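Local coordinates for protein RmpA (Streptococcus mutans, PDB 3BJV) that probably serves as the cytoplasmic IIA component of a phosphoenolpyruvate-dependent phosphotransferase system, relaying phosphoryl groups during ascorbate uptake, at residues M1-A6 and A143-S148; K8-I13 and S36-P41; N45-S50 and P56-M61; M64-A69 and V114-I119; V99-A104 and A121-D126. All blocks are in the same frame, centred on the assembly; numbering follows the deposited sequence.

Interaction 1: residues M1-A6 and A143-S148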
# COMPACT_ATOMS: atom_id res chain seq x y z
N MET A 1 -4.13 10.70 -10.15
CA MET A 1 -3.11 11.80 -10.05
C MET A 1 -1.66 11.31 -9.93
O MET A 1 -1.34 10.39 -9.18
CB MET A 1 -3.44 12.79 -8.90
CG MET A 1 -3.95 14.15 -9.38
SD MET A 1 -2.74 14.94 -10.45
CE MET A 1 -3.05 14.18 -12.09
N ASN A 2 -0.81 11.96 -10.70
CA ASN A 2 0.61 11.76 -10.69
C ASN A 2 1.24 12.66 -9.59
O ASN A 2 0.80 13.80 -9.39
CB ASN A 2 1.08 12.03 -12.13
CG ASN A 2 2.49 12.58 -12.23
OD1 ASN A 2 3.50 11.96 -11.81
ND2 ASN A 2 2.59 13.75 -12.85
N LEU A 3 2.21 12.14 -8.83
CA LEU A 3 2.97 12.92 -7.84
C LEU A 3 3.49 14.30 -8.28
O LEU A 3 3.20 15.29 -7.63
CB LEU A 3 4.16 12.12 -7.33
CG LEU A 3 4.08 11.37 -6.02
CD1 LEU A 3 5.41 10.65 -5.72
CD2 LEU A 3 3.66 12.27 -4.87
N ALA A 4 4.29 14.38 -9.35
CA ALA A 4 4.83 15.67 -9.82
C ALA A 4 3.78 16.78 -10.06
O ALA A 4 3.88 17.95 -9.60
CB ALA A 4 5.65 15.46 -11.05
N GLN A 5 2.76 16.40 -10.80
CA GLN A 5 1.71 17.30 -11.15
C GLN A 5 0.88 17.69 -9.94
O GLN A 5 0.51 18.85 -9.83
CB GLN A 5 0.92 16.68 -12.29
CG GLN A 5 -0.55 16.91 -12.24
CD GLN A 5 -1.02 17.88 -13.29
OE1 GLN A 5 -1.68 17.48 -14.29
NE2 GLN A 5 -0.70 19.17 -13.09
N ALA A 6 0.59 16.75 -9.03
CA ALA A 6 -0.04 17.09 -7.74
C ALA A 6 0.80 18.12 -6.95
O ALA A 6 0.28 19.15 -6.47
CB ALA A 6 -0.26 15.83 -6.90
N ALA A 143 13.08 16.48 -9.40
CA ALA A 143 14.10 15.67 -10.10
C ALA A 143 14.16 14.23 -9.53
O ALA A 143 14.14 13.25 -10.30
CB ALA A 143 15.47 16.35 -10.09
N MET A 144 14.13 14.09 -8.20
CA MET A 144 13.93 12.76 -7.58
C MET A 144 12.68 12.00 -8.01
O MET A 144 12.73 10.79 -8.23
CB MET A 144 13.95 12.86 -6.07
CG MET A 144 15.34 13.12 -5.53
SD MET A 144 15.38 13.21 -3.72
CE MET A 144 14.98 11.53 -3.22
N VAL A 145 11.55 12.69 -8.15
CA VAL A 145 10.34 12.05 -8.61
C VAL A 145 10.53 11.49 -10.01
O VAL A 145 10.14 10.36 -10.28
CB VAL A 145 9.11 12.97 -8.54
CG1 VAL A 145 7.94 12.39 -9.33
CG2 VAL A 145 8.71 13.26 -7.08
N GLU A 146 11.18 12.26 -10.90
CA GLU A 146 11.51 11.76 -12.24
C GLU A 146 12.30 10.44 -12.20
O GLU A 146 11.99 9.49 -12.90
CB GLU A 146 12.33 12.82 -13.01
CG GLU A 146 11.55 14.07 -13.30
CD GLU A 146 10.35 13.73 -14.12
OE1 GLU A 146 10.54 12.90 -15.07
OE2 GLU A 146 9.23 14.24 -13.80
N GLU A 147 13.34 10.42 -11.38
CA GLU A 147 14.21 9.29 -11.25
C GLU A 147 13.49 8.02 -10.71
O GLU A 147 13.97 6.91 -10.91
CB GLU A 147 15.36 9.73 -10.34
CG GLU A 147 16.41 8.70 -9.99
CD GLU A 147 17.32 9.16 -8.82
OE1 GLU A 147 17.97 8.25 -8.24
OE2 GLU A 147 17.37 10.39 -8.48
N SER A 148 12.36 8.19 -10.04
CA SER A 148 11.60 7.08 -9.46
C SER A 148 10.81 6.36 -10.53
O SER A 148 10.34 5.25 -10.32
CB SER A 148 10.63 7.60 -8.39
OG SER A 148 9.52 8.32 -8.95
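Val145 meets the first turn of helix 3-10 with one methyl, CG1, and that small meeting joins the beginning of the chain to its last long helix, 138-147. CG1 lies 4.2 Å from Ala4 CB and 4.3 Å from Leu3 CB, so it rests over the step between two successive residues. Because Val145 carries CG1 anti to its own N (chi1 166°), this branch is the one that faces Leu3 and Ala4. Around this first shell, Leu3 also touches Phe80 of strand 79-85 and Gln118 of helix 108-123. Each helix end is held by its own bonds. Asn2 occupies the N-cap of helix 3-10, its O taking the N-H of Ala6 at 3.0 Å. At the other helix, Val145 O receives both Ser148 N, at 3.1 Å, and Ser148 OG, at 2.5 Å, the hydroxyl lying in the carbonyl plane on a lone pair. No hydrogen bond crosses between 1-6 and 143-148, so the contact is an apolar one, held by dispersion and the burial of methyl groups without any directional bond.

Interaction 2: residues K8-I13 and S36-P41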
# COMPACT_ATOMS: atom_id res chain seq x y z
N LYS A 8 3.07 20.26 -8.07
CA LYS A 8 3.05 21.55 -8.74
C LYS A 8 1.73 22.28 -8.59
O LYS A 8 1.70 23.43 -8.18
CB LYS A 8 3.30 21.40 -10.24
CG LYS A 8 4.56 20.71 -10.63
CD LYS A 8 4.85 21.06 -12.09
CE LYS A 8 5.43 19.90 -12.92
NZ LYS A 8 5.56 20.29 -14.37
N GLU A 9 0.64 21.60 -8.94
CA GLU A 9 -0.69 22.19 -8.88
C GLU A 9 -1.04 22.61 -7.46
O GLU A 9 -1.71 23.63 -7.27
CB GLU A 9 -1.76 21.20 -9.32
CG GLU A 9 -2.13 21.10 -10.76
CD GLU A 9 -3.15 19.92 -11.00
OE1 GLU A 9 -3.73 19.34 -10.00
OE2 GLU A 9 -3.34 19.58 -12.21
N ASN A 10 -0.66 21.80 -6.46
CA ASN A 10 -1.07 22.12 -5.08
C ASN A 10 -0.10 23.01 -4.31
O ASN A 10 -0.39 23.37 -3.18
CB ASN A 10 -1.39 20.87 -4.29
CG ASN A 10 -2.63 20.19 -4.79
OD1 ASN A 10 -3.71 20.63 -4.50
ND2 ASN A 10 -2.49 19.13 -5.56
N HIS A 11 1.03 23.36 -4.95
CA HIS A 11 2.20 23.97 -4.31
C HIS A 11 2.47 23.37 -2.97
O HIS A 11 2.67 24.09 -1.95
CB HIS A 11 1.99 25.46 -4.15
CG HIS A 11 1.61 26.13 -5.42
ND1 HIS A 11 0.29 26.35 -5.79
CD2 HIS A 11 2.38 26.55 -6.46
CE1 HIS A 11 0.28 26.94 -6.97
NE2 HIS A 11 1.54 27.07 -7.39
N SER A 12 2.49 22.05 -2.94
CA SER A 12 2.45 21.38 -1.69
C SER A 12 3.77 20.74 -1.29
O SER A 12 3.78 19.87 -0.41
CB SER A 12 1.35 20.35 -1.74
OG SER A 12 1.63 19.52 -2.83
N ILE A 13 4.87 21.15 -1.92
CA ILE A 13 6.20 20.80 -1.43
C ILE A 13 6.73 21.96 -0.58
O ILE A 13 6.91 23.06 -1.11
CB ILE A 13 7.23 20.60 -2.54
CG1 ILE A 13 6.84 19.42 -3.44
CG2 ILE A 13 8.58 20.37 -1.89
CD1 ILE A 13 7.70 19.30 -4.63
N SER A 36 -5.01 24.65 -1.09
CA SER A 36 -5.43 24.44 -2.45
C SER A 36 -6.86 24.01 -2.63
O SER A 36 -7.32 24.03 -3.75
CB SER A 36 -4.49 23.48 -3.16
OG SER A 36 -4.60 22.20 -2.62
N GLY A 37 -7.55 23.60 -1.56
CA GLY A 37 -8.90 23.01 -1.73
C GLY A 37 -8.93 21.52 -2.11
O GLY A 37 -9.98 20.97 -2.40
N ALA A 38 -7.79 20.82 -2.06
CA ALA A 38 -7.80 19.37 -2.23
C ALA A 38 -8.58 18.69 -1.12
O ALA A 38 -9.28 17.72 -1.37
CB ALA A 38 -6.41 18.82 -2.33
N VAL A 39 -8.46 19.18 0.11
CA VAL A 39 -9.21 18.62 1.22
C VAL A 39 -9.97 19.71 1.98
O VAL A 39 -9.59 20.87 1.94
CB VAL A 39 -8.32 17.81 2.22
CG1 VAL A 39 -7.72 16.64 1.56
CG2 VAL A 39 -7.22 18.70 2.89
N LYS A 40 -11.07 19.32 2.65
CA LYS A 40 -11.74 20.21 3.60
C LYS A 40 -10.87 20.35 4.85
O LYS A 40 -10.01 19.49 5.09
CB LYS A 40 -13.12 19.68 3.96
CG LYS A 40 -14.15 19.80 2.82
CD LYS A 40 -15.51 19.23 3.26
CE LYS A 40 -16.46 18.98 2.04
NZ LYS A 40 -17.89 18.52 2.40
N PRO A 41 -11.05 21.42 5.63
CA PRO A 41 -10.36 21.63 6.90
C PRO A 41 -10.44 20.45 7.91
O PRO A 41 -9.49 20.26 8.65
CB PRO A 41 -11.07 22.87 7.48
CG PRO A 41 -11.52 23.60 6.30
CD PRO A 41 -11.92 22.57 5.29
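A buried side-chain hydrogen bond, from Ser36 OG to Asn10 OD1, ties the C-terminal end of helix 3-10 to that of helix 22-36, near Ala79, where strand 79-85 begins. The bond is short, 2.6 Å from Ser36 OG to Asn10 OD1, and the hydroxyl meets the amide oxygen in its carbonyl plane, on a lone pair, at a C=O...O angle of 135°. Ser36 holds OG between its own N and carbonyl carbon (chi1 67°), which aims the hydroxyl at Asn10; a weak second bond joins OG to Leu33 O. The other half of the amide is used as well: Asn10 ND2 bonds to Ala6 O in the turn before. With one end tied to its own helix and the other to Ser36, the amide has its flip state fixed. Ala38 CB packs on the same oxygen, 3.9 Å from Asn10 OD1, and the Ala38 backbone bonds to Gln76 and Arg77. The residues after the two helix ends, His11 and Gly37, both take positive phi, and Gly37 (82°) has a backbone shape suited to glycine. Each forms a Schellman motif, so two helix-terminating turns of the same kind lie side by side.

Interaction 3: residues N45-S50 and P56-M61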
# COMPACT_ATOMS: atom_id res chain seq x y z
N ASN A 45 -8.31 17.34 11.48
CA ASN A 45 -8.83 16.82 12.75
C ASN A 45 -8.96 15.30 12.66
O ASN A 45 -8.65 14.59 13.62
CB ASN A 45 -10.19 17.49 13.12
CG ASN A 45 -10.83 16.90 14.41
OD1 ASN A 45 -11.70 16.04 14.36
ND2 ASN A 45 -10.37 17.36 15.56
N ALA A 46 -9.41 14.81 11.50
CA ALA A 46 -9.56 13.36 11.30
C ALA A 46 -8.26 12.56 11.45
O ALA A 46 -8.28 11.47 12.01
CB ALA A 46 -10.22 13.04 9.97
N ILE A 47 -7.16 13.09 10.92
CA ILE A 47 -5.88 12.36 10.90
C ILE A 47 -5.47 12.27 12.34
O ILE A 47 -5.08 11.20 12.79
CB ILE A 47 -4.80 13.06 10.01
CG1 ILE A 47 -5.06 12.77 8.53
CG2 ILE A 47 -3.43 12.50 10.24
CD1 ILE A 47 -4.43 13.85 7.60
N ILE A 48 -5.61 13.39 13.06
CA ILE A 48 -5.22 13.45 14.47
C ILE A 48 -6.06 12.56 15.34
O ILE A 48 -5.53 11.80 16.12
CB ILE A 48 -5.15 14.94 15.01
CG1 ILE A 48 -3.93 15.68 14.39
CG2 ILE A 48 -5.09 14.96 16.53
CD1 ILE A 48 -3.54 16.86 15.14
N GLU A 49 -7.38 12.68 15.24
CA GLU A 49 -8.27 11.74 15.95
C GLU A 49 -8.05 10.28 15.63
O GLU A 49 -8.08 9.47 16.55
CB GLU A 49 -9.76 12.07 15.74
CG GLU A 49 -10.11 13.45 16.23
CD GLU A 49 -9.75 13.63 17.69
OE1 GLU A 49 -10.35 12.87 18.47
OE2 GLU A 49 -8.87 14.48 18.06
N SER A 50 -7.84 9.94 14.35
CA SER A 50 -7.51 8.55 13.99
C SER A 50 -6.20 8.08 14.55
O SER A 50 -6.07 6.95 14.98
CB SER A 50 -7.51 8.36 12.48
OG SER A 50 -8.83 8.53 12.02
N PRO A 56 -0.29 5.48 14.88
CA PRO A 56 0.08 5.82 13.50
C PRO A 56 -0.24 4.64 12.62
O PRO A 56 0.17 3.55 12.91
CB PRO A 56 1.62 5.98 13.56
CG PRO A 56 1.96 6.23 15.02
CD PRO A 56 0.86 5.49 15.81
N TYR A 57 -0.99 4.83 11.55
CA TYR A 57 -1.26 3.72 10.64
C TYR A 57 -0.60 4.01 9.27
O TYR A 57 -1.06 3.51 8.25
CB TYR A 57 -2.80 3.44 10.53
CG TYR A 57 -3.61 4.72 10.36
CD1 TYR A 57 -4.01 5.16 9.10
CD2 TYR A 57 -3.89 5.54 11.48
CE1 TYR A 57 -4.74 6.36 8.95
CE2 TYR A 57 -4.56 6.75 11.32
CZ TYR A 57 -4.98 7.15 10.05
OH TYR A 57 -5.62 8.36 9.92
N TYR A 58 0.48 4.80 9.24
CA TYR A 58 1.00 5.30 7.94
C TYR A 58 2.49 5.50 7.91
O TYR A 58 3.03 6.20 7.08
CB TYR A 58 0.27 6.57 7.55
CG TYR A 58 0.07 7.53 8.74
CD1 TYR A 58 1.15 8.28 9.28
CD2 TYR A 58 -1.19 7.69 9.30
CE1 TYR A 58 0.96 9.18 10.35
CE2 TYR A 58 -1.38 8.57 10.38
CZ TYR A 58 -0.32 9.30 10.91
OH TYR A 58 -0.57 10.15 11.99
N ILE A 59 3.19 4.87 8.81
CA ILE A 59 4.63 5.02 8.84
C ILE A 59 5.17 3.80 8.11
O ILE A 59 5.49 2.81 8.75
CB ILE A 59 5.16 5.18 10.31
CG1 ILE A 59 4.57 6.47 10.93
CG2 ILE A 59 6.67 5.23 10.32
CD1 ILE A 59 4.84 6.71 12.36
N LEU A 60 5.25 3.89 6.78
CA LEU A 60 5.61 2.74 5.93
C LEU A 60 6.99 2.14 6.13
O LEU A 60 7.16 0.92 6.05
CB LEU A 60 5.46 3.04 4.44
CG LEU A 60 4.07 2.82 3.84
CD1 LEU A 60 4.24 2.63 2.34
CD2 LEU A 60 3.21 1.69 4.50
N MET A 61 7.96 3.01 6.35
CA MET A 61 9.32 2.61 6.62
C MET A 61 9.87 3.67 7.54
O MET A 61 9.31 4.76 7.60
CB MET A 61 10.13 2.50 5.32
CG MET A 61 10.13 3.72 4.35
SD MET A 61 11.23 3.47 2.86
CE MET A 61 12.82 4.14 3.39
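Ile47 is the first residue of helix 42-54 within 45-50 to reach the loop that follows, and it does so through CG2, the branch anti to its backbone N. That methyl stands 4.1 Å from Tyr58 OH and 4.4 Å from Tyr58 CE2, approaching the phenol at a slant. Ile47 also packs on Val26 and Val30 of helix 22-36. One turn on, Ser50 brings CB to 3.2 Å from Tyr57 OH and 3.6 Å from Tyr57 CE2. Its hydroxyl turns back instead: Ser50 OG bonds to Ala46 O at 3.0 Å, while Ser50 N reaches that same oxygen from the opposite face of its plane. Both tyrosines place CG between their own N and carbonyl carbon (chi1 45° and 42°), which sends the two neighbouring rings together toward the helix. There they brace each other, with Tyr58 CD2 lying 3.7 Å above the face of Tyr57 and Tyr57 CE1 in the plane of Tyr58 at its edge. Lys109 of the second subunit packs on Ser50 and Tyr57. Loop 56-61 returns the chain to strand 63-65 and puts Tyr57 against His68, the probable phosphorylation site. Within 45-50 carbon makes the closest approaches to the phenols and no hydrogen bond crosses; the buried hydroxyls are satisfied elsewhere, Tyr58 OH by Thr51 OG1 on the same helix and Tyr57 OH by His68 O.

Interaction 4: residues M64-A69 and V114-I119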
# COMPACT_ATOMS: atom_id res chain seq x y z
N MET A 64 9.85 7.98 7.43
CA MET A 64 8.77 8.62 6.70
C MET A 64 7.32 8.28 7.20
O MET A 64 7.08 7.22 7.80
CB MET A 64 8.93 8.38 5.18
CG MET A 64 8.56 6.97 4.69
SD MET A 64 6.76 6.60 4.67
CE MET A 64 6.28 7.34 3.11
N ALA A 65 6.39 9.19 6.96
CA ALA A 65 4.98 8.99 7.20
C ALA A 65 4.21 9.44 5.96
O ALA A 65 4.59 10.42 5.32
CB ALA A 65 4.55 9.81 8.41
N MET A 66 3.13 8.73 5.62
CA MET A 66 2.14 9.22 4.66
C MET A 66 0.79 9.49 5.32
O MET A 66 -0.15 8.73 5.14
CB MET A 66 1.98 8.26 3.47
CG MET A 66 2.16 6.86 3.84
SD MET A 66 1.72 5.73 2.52
CE MET A 66 -0.11 5.89 2.58
N PRO A 67 0.67 10.61 6.08
CA PRO A 67 -0.56 10.87 6.84
C PRO A 67 -1.79 10.98 5.92
O PRO A 67 -1.73 11.64 4.86
CB PRO A 67 -0.28 12.24 7.49
CG PRO A 67 1.15 12.56 7.25
CD PRO A 67 1.64 11.72 6.14
N HIS A 68 -2.87 10.30 6.29
CA HIS A 68 -4.14 10.32 5.55
C HIS A 68 -5.31 9.86 6.45
O HIS A 68 -5.12 9.39 7.58
CB HIS A 68 -4.09 9.42 4.33
CG HIS A 68 -3.93 7.98 4.66
ND1 HIS A 68 -2.75 7.45 5.17
CD2 HIS A 68 -4.79 6.94 4.58
CE1 HIS A 68 -2.90 6.16 5.39
NE2 HIS A 68 -4.14 5.83 5.06
N ALA A 69 -6.52 10.03 5.93
CA ALA A 69 -7.74 9.57 6.56
C ALA A 69 -8.62 9.01 5.42
O ALA A 69 -8.22 9.06 4.25
CB ALA A 69 -8.40 10.72 7.27
N VAL A 114 -2.95 3.37 -7.20
CA VAL A 114 -2.34 4.54 -7.86
C VAL A 114 -1.35 5.35 -6.96
O VAL A 114 -0.23 5.66 -7.39
CB VAL A 114 -3.43 5.50 -8.46
CG1 VAL A 114 -2.74 6.68 -9.16
CG2 VAL A 114 -4.37 4.80 -9.46
N ALA A 115 -1.76 5.66 -5.73
CA ALA A 115 -0.99 6.48 -4.78
C ALA A 115 0.22 5.80 -4.12
O ALA A 115 1.33 6.36 -4.15
CB ALA A 115 -1.92 6.96 -3.67
N ILE A 116 0.00 4.61 -3.53
CA ILE A 116 1.03 3.83 -2.84
C ILE A 116 2.19 3.35 -3.70
O ILE A 116 3.31 3.53 -3.31
CB ILE A 116 0.41 2.64 -2.02
CG1 ILE A 116 -0.07 3.11 -0.64
CG2 ILE A 116 1.36 1.38 -1.92
CD1 ILE A 116 -1.21 2.24 -0.21
N PRO A 117 1.92 2.76 -4.89
CA PRO A 117 3.03 2.48 -5.78
C PRO A 117 3.95 3.70 -6.07
O PRO A 117 5.16 3.54 -6.22
CB PRO A 117 2.33 2.06 -7.06
CG PRO A 117 0.97 1.71 -6.72
CD PRO A 117 0.61 2.41 -5.51
N GLN A 118 3.40 4.91 -6.19
CA GLN A 118 4.22 6.08 -6.54
C GLN A 118 5.02 6.54 -5.36
O GLN A 118 6.15 7.01 -5.51
CB GLN A 118 3.34 7.23 -7.00
CG GLN A 118 2.86 7.11 -8.45
CD GLN A 118 1.95 8.24 -8.82
OE1 GLN A 118 0.71 8.19 -8.62
NE2 GLN A 118 2.54 9.28 -9.37
N ILE A 119 4.43 6.41 -4.18
CA ILE A 119 5.08 6.78 -2.94
C ILE A 119 6.25 5.82 -2.67
O ILE A 119 7.36 6.28 -2.32
CB ILE A 119 4.08 6.85 -1.79
CG1 ILE A 119 3.21 8.10 -1.99
CG2 ILE A 119 4.79 6.81 -0.41
CD1 ILE A 119 1.85 8.10 -1.25
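Met66 and Ile119 mark the closest backbone approach, their CA atoms 8.5 Å apart, between the chain just after strand 63-65 and the later half of helix 108-123. In this alpha/beta three-layer sandwich the strand runs parallel to 96-104 and then gives way to a loop that carries the Met-Pro-His sequence, residues 66 to 68, found in the signature of type 2 EIIA domains. The histidine there accepts the phosphoryl group in relatives, and His68 probably does so here. The helix lies across one face of the sheet and is kinked at Pro117, whose N has no bond to the preceding turn. Between these backbones two methionines fill the interval. Met64 is bent at chi2 as well as chi3 (72° and 83°), so that the side chain crosses that of Ile119 at about a right angle; CE comes 3.9 Å from Ile119 CG2. Met66 approaches that same branch with its sulfur, SD lying 4.4 Å from Ile119 CG2, and carries CE on to 4.3 Å from Ile116 CG1. CG2 of Ile119 is thus met by the methyl of Met64 and the sulfur of Met66. Farther on, Ile116 packs against Ile116 of the second subunit, so this core layer leads to the dimer interface. Beside it stands His68, its ring meeting that of His111 and, edge-to-face, that of Tyr57. The loop is braced from within: His68 ND1 donates to Met66 O at 2.9 Å, with an N-H...O angle of 162° and the oxygen close to the imidazole plane.

Interaction 5: residues V99-A104 and A121-D126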
# COMPACT_ATOMS: atom_id res chain seq x y z
N VAL A 99 10.36 12.95 7.16
CA VAL A 99 9.74 13.31 5.88
C VAL A 99 8.26 12.93 5.91
O VAL A 99 7.91 11.81 6.26
CB VAL A 99 10.43 12.64 4.66
CG1 VAL A 99 9.88 13.21 3.36
CG2 VAL A 99 11.95 12.80 4.72
N LEU A 100 7.39 13.88 5.53
CA LEU A 100 5.95 13.61 5.51
C LEU A 100 5.35 13.83 4.12
O LEU A 100 5.49 14.90 3.52
CB LEU A 100 5.18 14.36 6.62
CG LEU A 100 5.72 14.15 8.01
CD1 LEU A 100 6.49 15.39 8.44
CD2 LEU A 100 4.57 13.93 8.95
N LEU A 101 4.73 12.78 3.61
CA LEU A 101 4.05 12.85 2.35
C LEU A 101 2.55 12.56 2.61
O LEU A 101 2.15 11.40 2.75
CB LEU A 101 4.69 11.89 1.35
CG LEU A 101 4.62 12.26 -0.14
CD1 LEU A 101 5.64 11.41 -0.95
CD2 LEU A 101 3.19 12.05 -0.68
N ALA A 102 1.77 13.63 2.76
CA ALA A 102 0.33 13.53 2.99
C ALA A 102 -0.37 13.16 1.71
O ALA A 102 0.01 13.56 0.62
CB ALA A 102 -0.21 14.78 3.51
N LEU A 103 -1.44 12.42 1.86
CA LEU A 103 -2.06 11.75 0.77
C LEU A 103 -3.52 12.12 0.87
O LEU A 103 -4.12 11.92 1.95
CB LEU A 103 -1.86 10.24 1.03
CG LEU A 103 -2.63 9.11 0.32
CD1 LEU A 103 -2.92 9.51 -1.17
CD2 LEU A 103 -1.76 7.85 0.40
N ALA A 104 -4.11 12.62 -0.22
CA ALA A 104 -5.58 12.65 -0.35
C ALA A 104 -6.09 11.82 -1.52
O ALA A 104 -5.86 12.22 -2.68
CB ALA A 104 -6.09 14.09 -0.46
N ALA A 121 7.94 3.90 -4.88
CA ALA A 121 8.98 4.24 -5.90
C ALA A 121 9.93 5.37 -5.45
O ALA A 121 11.14 5.24 -5.56
CB ALA A 121 8.32 4.61 -7.24
N LEU A 122 9.37 6.48 -4.98
CA LEU A 122 10.17 7.62 -4.47
C LEU A 122 11.12 7.20 -3.33
O LEU A 122 12.35 7.43 -3.42
CB LEU A 122 9.23 8.75 -4.02
CG LEU A 122 9.86 10.01 -3.47
CD1 LEU A 122 10.79 10.66 -4.53
CD2 LEU A 122 8.73 11.02 -3.05
N PHE A 123 10.55 6.53 -2.31
CA PHE A 123 11.28 6.16 -1.14
C PHE A 123 12.22 4.98 -1.31
O PHE A 123 13.09 4.79 -0.50
CB PHE A 123 10.33 5.97 0.04
CG PHE A 123 9.81 7.26 0.57
CD1 PHE A 123 10.60 8.05 1.42
CD2 PHE A 123 8.54 7.73 0.20
CE1 PHE A 123 10.13 9.27 1.89
CE2 PHE A 123 8.06 8.95 0.66
CZ PHE A 123 8.86 9.73 1.51
N GLU A 124 12.08 4.23 -2.39
CA GLU A 124 13.09 3.19 -2.67
C GLU A 124 14.31 3.62 -3.49
O GLU A 124 15.13 2.78 -3.87
CB GLU A 124 12.43 1.98 -3.32
CG GLU A 124 11.48 1.26 -2.33
CD GLU A 124 10.92 0.00 -2.90
OE1 GLU A 124 11.08 -0.26 -4.13
OE2 GLU A 124 10.30 -0.73 -2.10
N LEU A 125 14.42 4.90 -3.84
CA LEU A 125 15.66 5.40 -4.43
C LEU A 125 16.76 5.24 -3.39
O LEU A 125 16.46 5.16 -2.18
CB LEU A 125 15.49 6.87 -4.78
CG LEU A 125 14.53 7.08 -5.92
CD1 LEU A 125 14.27 8.58 -6.14
CD2 LEU A 125 15.05 6.38 -7.17
N ASP A 126 18.02 5.24 -3.80
CA ASP A 126 19.07 5.13 -2.78
C ASP A 126 19.16 6.35 -1.88
O ASP A 126 19.06 7.45 -2.35
CB ASP A 126 20.45 4.74 -3.37
CG ASP A 126 20.86 3.30 -2.92
OD1 ASP A 126 21.72 3.19 -1.99
OD2 ASP A 126 20.25 2.29 -3.45
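Leu101 and Val99 form two neighbouring bumps on one face of strand 96-104, and Phe123, at the end of helix 108-123, fits its ring against both. In this alpha/beta three-layer sandwich the helix follows the strand in the chain and folds back over it, so the contact closes a strand-helix unit of the hydrophobic core. Leu100, between the two, points its CB to the other side of the sheet, toward Leu85, and leaves a hollow between Val99 and Leu101. The far end of the phenyl ring points at this hollow. Its CZ lies 4.1 Å from Val99 CG1, which stands at the ring edge near its plane, while Leu101 CD1 approaches the ring obliquely. A complementary seam lies on the helix. The differing first torsions of Leu122 (CG anti to its N, chi1 180°) and Phe123 (CG beside the N, chi1 -74°) bring these consecutive side chains side by side toward Leu101. Leu101 crosses both at a slant, and one methyl, CD1, nestles against the seam where they meet. Ile129 and Leu132 of helix 128-133 pack on Phe123, while Val133 meets Val99 and Phe80 meets Leu101, so the cluster extends to helix 128-133 and strand 79-85. At the seam the methyl is equidistant from its two neighbours: Leu122 CD2 and Phe123 CE2 each lie 3.8 Å from Leu101 CD1.

Interactions 4 and 5 form the centre, about 7 Å apart between centres; they share helix 108-123 and use the neighbouring parallel strands 63-65 and 96-104, and their segments alternate along the chain. Interaction 3 lies about 11 Å from interaction 4, centre to centre, with helix 42-54 leading into strand 63-65; a probable backbone hydrogen bond between Tyr58 O and Met66 N also joins them, and both touch the second subunit. Interactions 1 and 2 share helix 3-10, their centres about 16 Å apart. Interaction 1 encloses all the others in sequence, and its centre sits about 23 Å from that of interaction 3 across the chain's centre. The peripheral helices thus close the fold around a core that carries the probable phosphorylation site toward the dimer interface.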